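Local structure of actin-related protein 8 (Homo sapiens, 4FO0) at residues Cys320-Ile326 and Phe513-Phe519; Arg96-Val100 and Gly351-Leu355; Val506-Met512 and Asp549-Ile553; Gly280-Ser284 and Leu312-Lys316. The protein binds ATP as an actin-related subunit of the chromatin-remodelling INO80 complex, has low basal ATPase activity and does not polymerise. All coordinates share one frame; numbering follows the deposited sequence.

Interaction 1: residues Cys320-Ile326 and Phe513-Phe519; sequences CHLDQDI and FHKAQEF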
# COMPACT_ATOMS: atom_id res chain seq x y z
N CYS A 320 -6.53 -5.45 14.87
CA CYS A 320 -5.16 -5.05 15.16
C CYS A 320 -5.05 -3.61 15.67
O CYS A 320 -5.77 -2.72 15.22
CB CYS A 320 -4.28 -5.30 13.93
SG CYS A 320 -4.07 -7.08 13.62
N HIS A 321 -4.14 -3.40 16.62
CA HIS A 321 -3.94 -2.07 17.20
C HIS A 321 -2.49 -1.97 17.64
O HIS A 321 -1.82 -2.99 17.77
CB HIS A 321 -4.87 -1.87 18.41
CG HIS A 321 -4.60 -2.82 19.54
ND1 HIS A 321 -3.70 -2.53 20.55
CD2 HIS A 321 -5.09 -4.05 19.81
CE1 HIS A 321 -3.66 -3.55 21.39
NE2 HIS A 321 -4.49 -4.48 20.97
N LEU A 322 -2.02 -0.74 17.87
CA LEU A 322 -0.70 -0.52 18.47
C LEU A 322 -0.82 0.22 19.81
O LEU A 322 -0.08 1.16 20.08
CB LEU A 322 0.22 0.25 17.52
CG LEU A 322 0.70 -0.52 16.30
CD1 LEU A 322 1.26 0.44 15.26
CD2 LEU A 322 1.74 -1.54 16.70
N ASP A 323 -1.76 -0.23 20.63
CA ASP A 323 -2.03 0.42 21.90
C ASP A 323 -1.67 -0.50 23.09
O ASP A 323 -2.34 -1.51 23.32
CB ASP A 323 -3.52 0.80 21.92
CG ASP A 323 -3.94 1.52 23.19
OD1 ASP A 323 -3.12 1.62 24.13
OD2 ASP A 323 -5.11 1.96 23.24
N GLN A 324 -0.61 -0.16 23.84
CA GLN A 324 -0.20 -0.98 24.99
C GLN A 324 -1.34 -1.23 25.96
O GLN A 324 -1.40 -2.28 26.61
CB GLN A 324 0.93 -0.33 25.77
CG GLN A 324 2.30 -0.55 25.20
CD GLN A 324 2.73 -2.00 25.23
OE1 GLN A 324 2.97 -2.61 24.18
NE2 GLN A 324 2.88 -2.56 26.43
N ASP A 325 -2.23 -0.26 26.07
CA ASP A 325 -3.22 -0.25 27.13
C ASP A 325 -4.42 -1.16 26.88
O ASP A 325 -5.19 -1.44 27.80
CB ASP A 325 -3.65 1.18 27.45
CG ASP A 325 -2.47 2.04 27.90
OD1 ASP A 325 -1.57 1.51 28.59
OD2 ASP A 325 -2.44 3.24 27.55
N ILE A 326 -4.56 -1.62 25.64
CA ILE A 326 -5.56 -2.63 25.30
C ILE A 326 -4.92 -3.99 25.53
O ILE A 326 -4.01 -4.40 24.79
CB ILE A 326 -5.99 -2.54 23.82
CG1 ILE A 326 -6.62 -1.19 23.51
CG2 ILE A 326 -6.97 -3.63 23.46
CD1 ILE A 326 -7.07 -1.07 22.06
N PHE A 513 -3.27 1.72 12.04
CA PHE A 513 -3.69 1.14 13.31
C PHE A 513 -3.91 2.16 14.41
O PHE A 513 -3.23 3.18 14.48
CB PHE A 513 -2.67 0.13 13.79
CG PHE A 513 -2.33 -0.89 12.77
CD1 PHE A 513 -3.15 -1.97 12.57
CD2 PHE A 513 -1.18 -0.76 12.01
CE1 PHE A 513 -2.84 -2.93 11.63
CE2 PHE A 513 -0.86 -1.71 11.08
CZ PHE A 513 -1.69 -2.80 10.88
N HIS A 514 -4.85 1.86 15.28
CA HIS A 514 -5.14 2.68 16.43
C HIS A 514 -3.88 2.87 17.28
O HIS A 514 -3.18 1.89 17.60
CB HIS A 514 -6.29 2.02 17.20
CG HIS A 514 -6.75 2.80 18.39
ND1 HIS A 514 -6.50 2.41 19.68
CD2 HIS A 514 -7.47 3.95 18.47
CE1 HIS A 514 -7.03 3.28 20.52
NE2 HIS A 514 -7.63 4.23 19.81
N LYS A 515 -3.59 4.12 17.63
CA LYS A 515 -2.41 4.51 18.42
C LYS A 515 -1.09 4.43 17.66
O LYS A 515 -0.01 4.50 18.25
CB LYS A 515 -2.31 3.69 19.72
CG LYS A 515 -3.40 3.98 20.72
CD LYS A 515 -3.49 5.46 20.99
CE LYS A 515 -4.42 5.76 22.17
NZ LYS A 515 -4.46 7.21 22.53
N ALA A 516 -1.16 4.28 16.35
CA ALA A 516 0.06 4.11 15.59
C ALA A 516 0.98 5.34 15.74
O ALA A 516 2.18 5.20 15.96
CB ALA A 516 -0.25 3.82 14.14
N GLN A 517 0.40 6.53 15.65
CA GLN A 517 1.18 7.77 15.76
C GLN A 517 2.02 7.85 17.04
O GLN A 517 3.25 8.01 16.99
CB GLN A 517 0.28 9.00 15.66
CG GLN A 517 0.96 10.25 16.17
CD GLN A 517 0.11 11.48 16.00
OE1 GLN A 517 -0.51 11.69 14.95
NE2 GLN A 517 0.07 12.31 17.04
N GLU A 518 1.34 7.75 18.18
CA GLU A 518 1.97 7.68 19.49
C GLU A 518 3.00 6.57 19.54
O GLU A 518 4.15 6.80 19.91
CB GLU A 518 0.91 7.43 20.57
CG GLU A 518 -0.32 8.35 20.50
CD GLU A 518 -1.32 7.99 19.38
OE1 GLU A 518 -0.89 7.63 18.26
OE2 GLU A 518 -2.54 8.07 19.62
N PHE A 519 2.59 5.36 19.16
CA PHE A 519 3.47 4.21 19.28
C PHE A 519 4.81 4.46 18.62
O PHE A 519 5.87 4.18 19.18
CB PHE A 519 2.82 2.97 18.66
CG PHE A 519 3.71 1.78 18.65
CD1 PHE A 519 4.68 1.62 17.66
CD2 PHE A 519 3.60 0.81 19.62
CE1 PHE A 519 5.51 0.52 17.65
CE2 PHE A 519 4.42 -0.31 19.61
CZ PHE A 519 5.38 -0.46 18.62
O HOH W 1 -6.59 -0.23 14.89

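Interaction 2: residues Arg96-Val100 and Gly351-Leu355; sequences RRIPV and GDEKL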
# COMPACT_ATOMS: atom_id res chain seq x y z
N ARG A 96 3.54 -3.48 34.29
CA ARG A 96 3.76 -4.37 33.14
C ARG A 96 2.45 -4.83 32.51
O ARG A 96 1.43 -5.02 33.18
CB ARG A 96 4.54 -5.61 33.55
CG ARG A 96 5.94 -5.34 34.00
CD ARG A 96 6.87 -5.08 32.86
NE ARG A 96 8.21 -4.83 33.37
CZ ARG A 96 9.23 -4.42 32.63
NH1 ARG A 96 9.06 -4.21 31.33
NH2 ARG A 96 10.40 -4.22 33.19
N ARG A 97 2.51 -5.04 31.20
CA ARG A 97 1.40 -5.61 30.45
C ARG A 97 1.42 -7.14 30.64
O ARG A 97 2.37 -7.82 30.25
CB ARG A 97 1.54 -5.23 28.98
CG ARG A 97 0.39 -5.64 28.10
CD ARG A 97 0.92 -5.90 26.72
NE ARG A 97 -0.02 -6.65 25.89
CZ ARG A 97 -1.01 -6.08 25.22
NH1 ARG A 97 -1.20 -4.76 25.29
NH2 ARG A 97 -1.82 -6.82 24.48
N ILE A 98 0.37 -7.67 31.25
CA ILE A 98 0.30 -9.09 31.54
C ILE A 98 -0.05 -9.88 30.27
O ILE A 98 -1.13 -9.72 29.70
CB ILE A 98 -0.74 -9.37 32.64
CG1 ILE A 98 -0.35 -8.67 33.94
CG2 ILE A 98 -0.88 -10.86 32.92
CD1 ILE A 98 -1.46 -8.70 34.96
N PRO A 99 0.86 -10.73 29.83
CA PRO A 99 0.57 -11.51 28.61
C PRO A 99 -0.56 -12.51 28.84
O PRO A 99 -0.74 -12.99 29.96
CB PRO A 99 1.89 -12.25 28.36
CG PRO A 99 2.52 -12.36 29.70
CD PRO A 99 2.14 -11.10 30.44
N VAL A 100 -1.31 -12.82 27.78
CA VAL A 100 -2.37 -13.83 27.85
C VAL A 100 -2.05 -14.96 26.90
O VAL A 100 -1.43 -14.74 25.86
CB VAL A 100 -3.72 -13.24 27.47
CG1 VAL A 100 -4.22 -12.31 28.57
CG2 VAL A 100 -3.61 -12.52 26.14
N GLY A 351 -6.30 -12.25 22.14
CA GLY A 351 -5.40 -11.58 23.05
C GLY A 351 -4.35 -10.69 22.40
O GLY A 351 -4.65 -9.66 21.79
N ASP A 352 -3.10 -11.11 22.52
CA ASP A 352 -1.99 -10.24 22.19
C ASP A 352 -1.72 -10.25 20.69
O ASP A 352 -1.16 -9.29 20.13
CB ASP A 352 -0.77 -10.64 23.01
CG ASP A 352 -1.02 -10.57 24.51
OD1 ASP A 352 -1.67 -9.60 24.98
OD2 ASP A 352 -0.60 -11.51 25.22
N GLU A 353 -2.12 -11.32 20.03
CA GLU A 353 -2.08 -11.35 18.58
C GLU A 353 -2.52 -10.00 17.95
O GLU A 353 -1.95 -9.56 16.95
CB GLU A 353 -2.94 -12.51 18.09
CG GLU A 353 -4.04 -12.89 19.06
CD GLU A 353 -3.61 -13.90 20.11
OE1 GLU A 353 -4.07 -13.78 21.26
OE2 GLU A 353 -2.83 -14.83 19.79
N LYS A 354 -3.50 -9.33 18.54
CA LYS A 354 -3.97 -8.05 18.00
C LYS A 354 -2.90 -6.98 18.00
O LYS A 354 -2.97 -6.04 17.22
CB LYS A 354 -5.20 -7.54 18.75
CG LYS A 354 -6.44 -8.39 18.58
CD LYS A 354 -7.59 -7.81 19.36
CE LYS A 354 -7.39 -7.99 20.85
NZ LYS A 354 -8.45 -7.24 21.56
N LEU A 355 -1.92 -7.12 18.89
CA LEU A 355 -0.82 -6.16 19.02
C LEU A 355 0.49 -6.69 18.43
O LEU A 355 1.25 -5.95 17.84
CB LEU A 355 -0.61 -5.76 20.48
CG LEU A 355 0.60 -4.89 20.81
CD1 LEU A 355 0.47 -3.47 20.24
CD2 LEU A 355 0.75 -4.84 22.30
O HOH W 2 -4.57 -6.77 22.56
O HOH W 3 -2.23 -13.83 23.37

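Interaction 3: residues Val506-Met512 and Asp549-Ile553; sequences VVGGGLM and DPRLI. With ATP (adenosine-5'-triphosphate), chain C.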
# COMPACT_ATOMS: atom_id res chain seq x y z
N VAL A 506 3.61 10.09 8.13
CA VAL A 506 3.29 8.71 7.77
C VAL A 506 2.04 8.59 6.91
O VAL A 506 0.93 8.99 7.29
CB VAL A 506 3.19 7.80 8.99
CG1 VAL A 506 2.80 6.40 8.53
CG2 VAL A 506 4.51 7.77 9.70
N VAL A 507 2.24 7.99 5.75
CA VAL A 507 1.25 8.01 4.71
C VAL A 507 0.90 6.58 4.19
O VAL A 507 1.59 5.60 4.50
CB VAL A 507 1.76 8.96 3.63
CG1 VAL A 507 1.99 8.24 2.33
CG2 VAL A 507 0.85 10.16 3.50
N GLY A 508 -0.20 6.46 3.45
CA GLY A 508 -0.66 5.17 2.98
C GLY A 508 -1.47 4.38 4.01
O GLY A 508 -1.62 4.81 5.15
N GLY A 509 -1.97 3.22 3.64
CA GLY A 509 -2.91 2.50 4.47
C GLY A 509 -2.26 1.59 5.49
O GLY A 509 -2.85 1.28 6.52
N GLY A 510 -1.03 1.17 5.19
CA GLY A 510 -0.38 0.10 5.91
C GLY A 510 -0.24 0.31 7.41
O GLY A 510 -0.20 -0.65 8.17
N LEU A 511 -0.14 1.56 7.85
CA LEU A 511 0.04 1.81 9.27
C LEU A 511 -1.17 2.51 9.88
O LEU A 511 -1.04 3.32 10.79
CB LEU A 511 1.34 2.58 9.54
CG LEU A 511 2.00 2.34 10.90
CD1 LEU A 511 2.71 0.99 10.95
CD2 LEU A 511 2.98 3.45 11.21
N MET A 512 -2.36 2.17 9.40
CA MET A 512 -3.57 2.81 9.89
C MET A 512 -4.15 2.19 11.16
O MET A 512 -5.35 2.19 11.38
CB MET A 512 -4.60 2.92 8.76
CG MET A 512 -4.40 4.19 7.92
SD MET A 512 -5.52 4.39 6.53
CE MET A 512 -7.12 4.07 7.28
N ASP A 549 -7.39 11.22 4.99
CA ASP A 549 -7.17 9.80 4.81
C ASP A 549 -5.71 9.62 4.37
O ASP A 549 -5.29 10.17 3.35
CB ASP A 549 -8.15 9.29 3.74
CG ASP A 549 -8.19 7.78 3.61
OD1 ASP A 549 -7.28 7.08 4.10
OD2 ASP A 549 -9.15 7.27 2.98
N PRO A 550 -4.91 8.88 5.16
CA PRO A 550 -3.49 8.69 4.82
C PRO A 550 -3.31 8.04 3.45
O PRO A 550 -2.30 8.21 2.78
CB PRO A 550 -2.99 7.74 5.92
CG PRO A 550 -3.97 7.88 7.04
CD PRO A 550 -5.28 8.25 6.44
N ARG A 551 -4.31 7.27 3.03
CA ARG A 551 -4.25 6.65 1.72
C ARG A 551 -4.31 7.65 0.58
O ARG A 551 -3.85 7.35 -0.51
CB ARG A 551 -5.35 5.62 1.58
CG ARG A 551 -5.04 4.38 2.39
CD ARG A 551 -6.26 3.56 2.58
NE ARG A 551 -7.29 4.33 3.24
CZ ARG A 551 -8.46 3.83 3.60
NH1 ARG A 551 -8.73 2.55 3.36
NH2 ARG A 551 -9.34 4.60 4.20
N LEU A 552 -4.88 8.83 0.83
CA LEU A 552 -5.13 9.80 -0.24
C LEU A 552 -4.20 11.01 -0.28
O LEU A 552 -4.27 11.81 -1.21
CB LEU A 552 -6.57 10.28 -0.18
CG LEU A 552 -7.61 9.17 -0.12
CD1 LEU A 552 -8.98 9.77 0.11
CD2 LEU A 552 -7.59 8.35 -1.40
N ILE A 553 -3.33 11.15 0.73
CA ILE A 553 -2.45 12.30 0.82
C ILE A 553 -1.62 12.52 -0.46
O ILE A 553 -1.54 13.64 -0.97
CB ILE A 553 -1.49 12.20 2.03
CG1 ILE A 553 -2.26 11.85 3.30
CG2 ILE A 553 -0.74 13.51 2.22
CD1 ILE A 553 -3.48 12.69 3.50
PG ATP C . 1.79 -0.31 -2.16
O1G ATP C . 1.93 1.12 -1.73
O2G ATP C . 1.98 -0.57 -3.64
O3G ATP C . 2.50 -1.33 -1.29
PB ATP C . -1.04 0.34 -2.07
O1B ATP C . -2.08 -0.51 -2.76
O2B ATP C . -0.70 1.76 -2.51
O3B ATP C . 0.24 -0.62 -1.93
PA ATP C . -2.41 1.36 0.22
O1A ATP C . -3.74 1.26 -0.49
O2A ATP C . -1.76 2.69 0.50
O3A ATP C . -1.40 0.36 -0.50
O5' ATP C . -2.57 0.60 1.61
C5' ATP C . -3.15 -0.70 1.58
C4' ATP C . -2.96 -1.34 2.93
O4' ATP C . -3.58 -0.50 3.89
C3' ATP C . -3.62 -2.70 3.04
O3' ATP C . -2.70 -3.64 3.59
C2' ATP C . -4.77 -2.47 4.00
O2' ATP C . -5.06 -3.61 4.80
C1' ATP C . -4.21 -1.35 4.84
N9 ATP C . -5.27 -0.69 5.62
C8 ATP C . -6.30 0.01 5.12
N7 ATP C . -7.09 0.46 6.12
C5 ATP C . -6.56 0.05 7.28
C6 ATP C . -6.90 0.17 8.70
N6 ATP C . -8.01 0.87 9.06
N1 ATP C . -6.08 -0.42 9.60
C2 ATP C . -4.98 -1.11 9.23
N3 ATP C . -4.62 -1.27 7.95
C4 ATP C . -5.35 -0.72 6.94

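Interaction 4: residues Gly280-Ser284 and Leu312-Lys316; sequences GSDVS and LQHLK. With ATP (adenosine-5'-triphosphate), chain C.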
# COMPACT_ATOMS: atom_id res chain seq x y z
N GLY A 280 1.21 -3.75 4.59
CA GLY A 280 -0.01 -4.23 5.23
C GLY A 280 -0.32 -5.71 5.03
O GLY A 280 -0.86 -6.36 5.92
N SER A 281 0.01 -6.24 3.86
CA SER A 281 -0.40 -7.58 3.51
C SER A 281 0.36 -8.58 4.37
O SER A 281 -0.22 -9.54 4.87
CB SER A 281 -0.18 -7.87 2.01
OG SER A 281 1.21 -7.85 1.68
N ASP A 282 1.66 -8.34 4.54
CA ASP A 282 2.49 -9.15 5.44
C ASP A 282 1.95 -9.18 6.86
O ASP A 282 1.92 -10.23 7.50
CB ASP A 282 3.92 -8.65 5.43
CG ASP A 282 4.49 -8.59 4.03
OD1 ASP A 282 4.88 -9.66 3.52
OD2 ASP A 282 4.53 -7.48 3.45
N VAL A 283 1.51 -8.03 7.36
CA VAL A 283 0.81 -8.00 8.63
C VAL A 283 -0.46 -8.85 8.62
O VAL A 283 -0.76 -9.54 9.59
CB VAL A 283 0.40 -6.58 8.98
CG1 VAL A 283 -0.37 -6.58 10.31
CG2 VAL A 283 1.62 -5.71 9.05
N SER A 284 -1.21 -8.78 7.53
CA SER A 284 -2.43 -9.55 7.43
C SER A 284 -2.13 -11.04 7.53
O SER A 284 -2.87 -11.78 8.15
CB SER A 284 -3.17 -9.24 6.12
OG SER A 284 -3.78 -7.96 6.18
N LEU A 312 -9.15 -11.67 5.69
CA LEU A 312 -7.97 -11.46 6.53
C LEU A 312 -7.60 -9.98 6.58
O LEU A 312 -7.41 -9.43 7.67
CB LEU A 312 -6.81 -12.33 6.06
CG LEU A 312 -7.16 -13.83 6.14
CD1 LEU A 312 -6.05 -14.74 5.61
CD2 LEU A 312 -7.57 -14.23 7.56
N GLN A 313 -7.52 -9.32 5.42
CA GLN A 313 -7.27 -7.88 5.44
C GLN A 313 -8.27 -7.21 6.36
O GLN A 313 -7.91 -6.36 7.18
CB GLN A 313 -7.36 -7.25 4.05
CG GLN A 313 -6.31 -7.71 3.10
CD GLN A 313 -5.24 -6.67 2.85
OE1 GLN A 313 -4.11 -6.79 3.35
NE2 GLN A 313 -5.58 -5.65 2.06
N HIS A 314 -9.53 -7.62 6.24
CA HIS A 314 -10.59 -6.93 6.97
C HIS A 314 -10.44 -7.14 8.47
O HIS A 314 -10.56 -6.20 9.25
CB HIS A 314 -11.97 -7.37 6.49
CG HIS A 314 -13.08 -6.86 7.35
ND1 HIS A 314 -13.41 -5.52 7.42
CD2 HIS A 314 -13.91 -7.51 8.20
CE1 HIS A 314 -14.41 -5.37 8.28
NE2 HIS A 314 -14.73 -6.55 8.77
N LEU A 315 -10.18 -8.39 8.85
CA LEU A 315 -9.98 -8.74 10.25
C LEU A 315 -8.83 -7.95 10.87
O LEU A 315 -8.97 -7.38 11.95
CB LEU A 315 -9.75 -10.25 10.39
CG LEU A 315 -11.01 -11.07 10.09
CD1 LEU A 315 -10.82 -12.54 10.41
CD2 LEU A 315 -12.21 -10.52 10.84
N LYS A 316 -7.69 -7.92 10.18
CA LYS A 316 -6.59 -7.08 10.62
C LYS A 316 -7.05 -5.64 10.86
O LYS A 316 -6.70 -5.03 11.88
CB LYS A 316 -5.46 -7.08 9.61
CG LYS A 316 -4.44 -5.98 9.89
CD LYS A 316 -3.48 -5.76 8.75
CE LYS A 316 -4.17 -5.17 7.55
NZ LYS A 316 -3.19 -4.90 6.47
PG ATP C . 1.79 -0.31 -2.16
O1G ATP C . 1.93 1.12 -1.73
O2G ATP C . 1.98 -0.57 -3.64
O3G ATP C . 2.50 -1.33 -1.29
PB ATP C . -1.04 0.34 -2.07
O1B ATP C . -2.08 -0.51 -2.76
O2B ATP C . -0.70 1.76 -2.51
O3B ATP C . 0.24 -0.62 -1.93
PA ATP C . -2.41 1.36 0.22
O1A ATP C . -3.74 1.26 -0.49
O2A ATP C . -1.76 2.69 0.50
O3A ATP C . -1.40 0.36 -0.50
O5' ATP C . -2.57 0.60 1.61
C5' ATP C . -3.15 -0.70 1.58
C4' ATP C . -2.96 -1.34 2.93
O4' ATP C . -3.58 -0.50 3.89
C3' ATP C . -3.62 -2.70 3.04
O3' ATP C . -2.70 -3.64 3.59
C2' ATP C . -4.77 -2.47 4.00
O2' ATP C . -5.06 -3.61 4.80
C1' ATP C . -4.21 -1.35 4.84
N9 ATP C . -5.27 -0.69 5.62
C8 ATP C . -6.30 0.01 5.12
N7 ATP C . -7.09 0.46 6.12
C5 ATP C . -6.56 0.05 7.28
C6 ATP C . -6.90 0.17 8.70
N6 ATP C . -8.01 0.87 9.06
N1 ATP C . -6.08 -0.42 9.60
C2 ATP C . -4.98 -1.11 9.23
N3 ATP C . -4.62 -1.27 7.95
C4 ATP C . -5.35 -0.72 6.94

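Interaction 1: residues Cys320-Ile326 and Phe513-Phe519
Cys320, just past the end of helix 306-319, brings its CB to 3.6 Å from CE1 of Phe513; here, in the actin fold of this protein, the loop leaving one helix meets the type II beta turn Phe513-Ala516 that leads into helix 516-527. A water that accepts from His514 N and donates to Cys320 O joins the backbones. His321 turns its imidazole away and uses ND1, in the ring plane, to take the N-H of Asp323. Leu322 bears most of the packing. Its N donates to His514 O at 2.9 Å. With CG beside the backbone N (chi1 -71°), its branched end points toward the start of helix 516-527: CD1 lies 3.9 Å from Ala516 CB, while CD2 stands over the centre of the Phe519 ring, 4.1 Å from the centroid, a CH-pi contact. Asp323 runs alongside Lys515, CB to CG 3.4 Å, and sets OD2 at the edge of the His514 imidazole, 3.6 Å from CE1. Its OD1 accepts from Asp325 N, closing an Asx turn. An alanine here has no carboxylate, so Asp325 N would probably be left without its Asx-turn acceptor and a gap would be likely beside the His514 ring. Ile326, whose N bonds back to Asp323 O in a type I turn, lays CD1 against a face of His321 and brings the same methyl to 4.3 Å from His514 ND1.

Interaction 2: residues Arg96-Val100 and Gly351-Leu355
Asp352 divides its carboxylate between Arg97 and Val100. Arg97 NH2 forms a salt bridge with OD1 at 2.8 Å, arriving on the anti side, tilted from the carboxylate plane, with the two flat groups turned 61° apart. Val100 N meets OD2 on the syn side, a little out of its plane, at 3.0 Å in an almost straight bond (174°). Leu355 places CD2 over the centre of the guanidinium, 3.6 Å from Arg97 CZ, so this group has an apolar methyl on one face and the carboxylate at its edge. Val100 CG2 rests 3.7 Å from Gly351 CA. The contact fastens the loop between helices 71-88 and 102-109 to the start of helix 353-359 in the actin fold, away from the nucleotide site. With an asparagine in place of Asp352, the guanidinium of Arg97 would probably be left without its countercharge here. Further out, the extended Arg97 chain, CG anti to the backbone N (chi1 -174°), carries NH1 on to a hydrogen bond with Ile326 O. One water accepts from Asp352 N and lies within donating distance of Val100 O, 2.8 Å away. One residue on, Glu353 OE1 takes Gly351 N on its anti lone pair at 2.8 Å.

Interaction 3: residues Val506-Met512 and Asp549-Ile553
Met512 and Arg551 cross at about a right angle beside the adenine of ATP. The thioether chain bends at its last torsion (chi3 49°), which brings CE over one face of the guanidinium, toward its rim. Met512 SD lies 3.7 Å from Arg551 NE. The same methyl is 3.8 Å from ATP N6, so Met512 is wedged between base and arginine, while its CG packs on Pro550 CG at 3.8 Å. Asp549 holds the guanidinium from the edge: OD1 receives Arg551 NE in plane on its syn lone pair at 2.9 Å, and takes Arg551 N from above the carboxylate, an Asx turn. Farther back, Val507 CG2 packs against Ile553 CB. The backbones are tied by Gly508 N to Pro550 O, 2.8 Å. The run Gly508-Gly510 after strand 503-507 matches the glycine-rich adenosine motif of the actin ATPase superfamily. Gly509 N donates to ATP O2A at 3.2 Å, and a side chain on Gly509 would strike the ribose O4'; Gly508 has a positive phi, 82°, that glycine accepts readily. The salt bridge to Asp549 probably limits how far the Arg551 guanidinium can turn and offsets its charge, with NH1 3.8 Å from ATP N7, while the polar hold on the alpha-phosphate from this contact comes from a backbone N-H.

Interaction 4: residues Gly280-Ser284 and Leu312-Lys316
The ribose site of the ATP cleft is built here where the first turn of helix 280-293 meets helix 306-319, and Lys316 of the second helix reaches the carbonyl of Gly280 in the first. The two short helical segments cross at 90°, their axes 9.3 Å apart. Lys316 sets out with CG anti to its own N and then bends at chi3 (68°), which turns CE and NZ into the corner between Gly280, Ser284 and the sugar. NZ donates to Gly280 O at 2.8 Å, from above the carbonyl plane, and to ATP O2' at 2.8 Å. Weaker bonds run from it to Ser284 OG and to ATP O3'. Gly280 O also accepts the helical N-H of Ser284. Val283 crosses the lysine chain at about a right angle, CG1 lying 3.6 Å from CD. Gly280 CA sits 3.2 Å from ATP O3', where a side chain would collide with that hydroxyl. Gln313 borders the ribose too, next to Asp255, whose backbone O is bonded by Ser281 OG; Glu317, one residue beyond Lys316, also hydrogen-bonds the nucleotide. With four acceptors around three ammonium protons, the two weaker bonds are probably shared, and the partners of this buried cation in the contact are all neutral oxygens. Its hydrogen bond to O2' is consistent with recognition of a ribose.

Interactions 3 and 4 approach ATP from separate parts of the chain, the glycine turn and Arg551 by the alpha-phosphate and adenine, Lys316 and Gly280 by the ribose; their centres are 15 Å apart and their nearest atoms about 4 Å. Interaction 1 adjoins both. Its Phe513, itself in the nucleotide pocket, directly follows Met512 and packs CE1 3.9 Å from Lys316 CG, while Ala516 CB lies 3.5 Å from Leu511 O. Interaction 2 is more remote, with the Leu355 side chain about 13 Å from ATP, yet it is fastened to interaction 1 by the Arg97-Ile326 bond and by a backbone hydrogen bond from His321 N to Lys354 O, 2.9 Å.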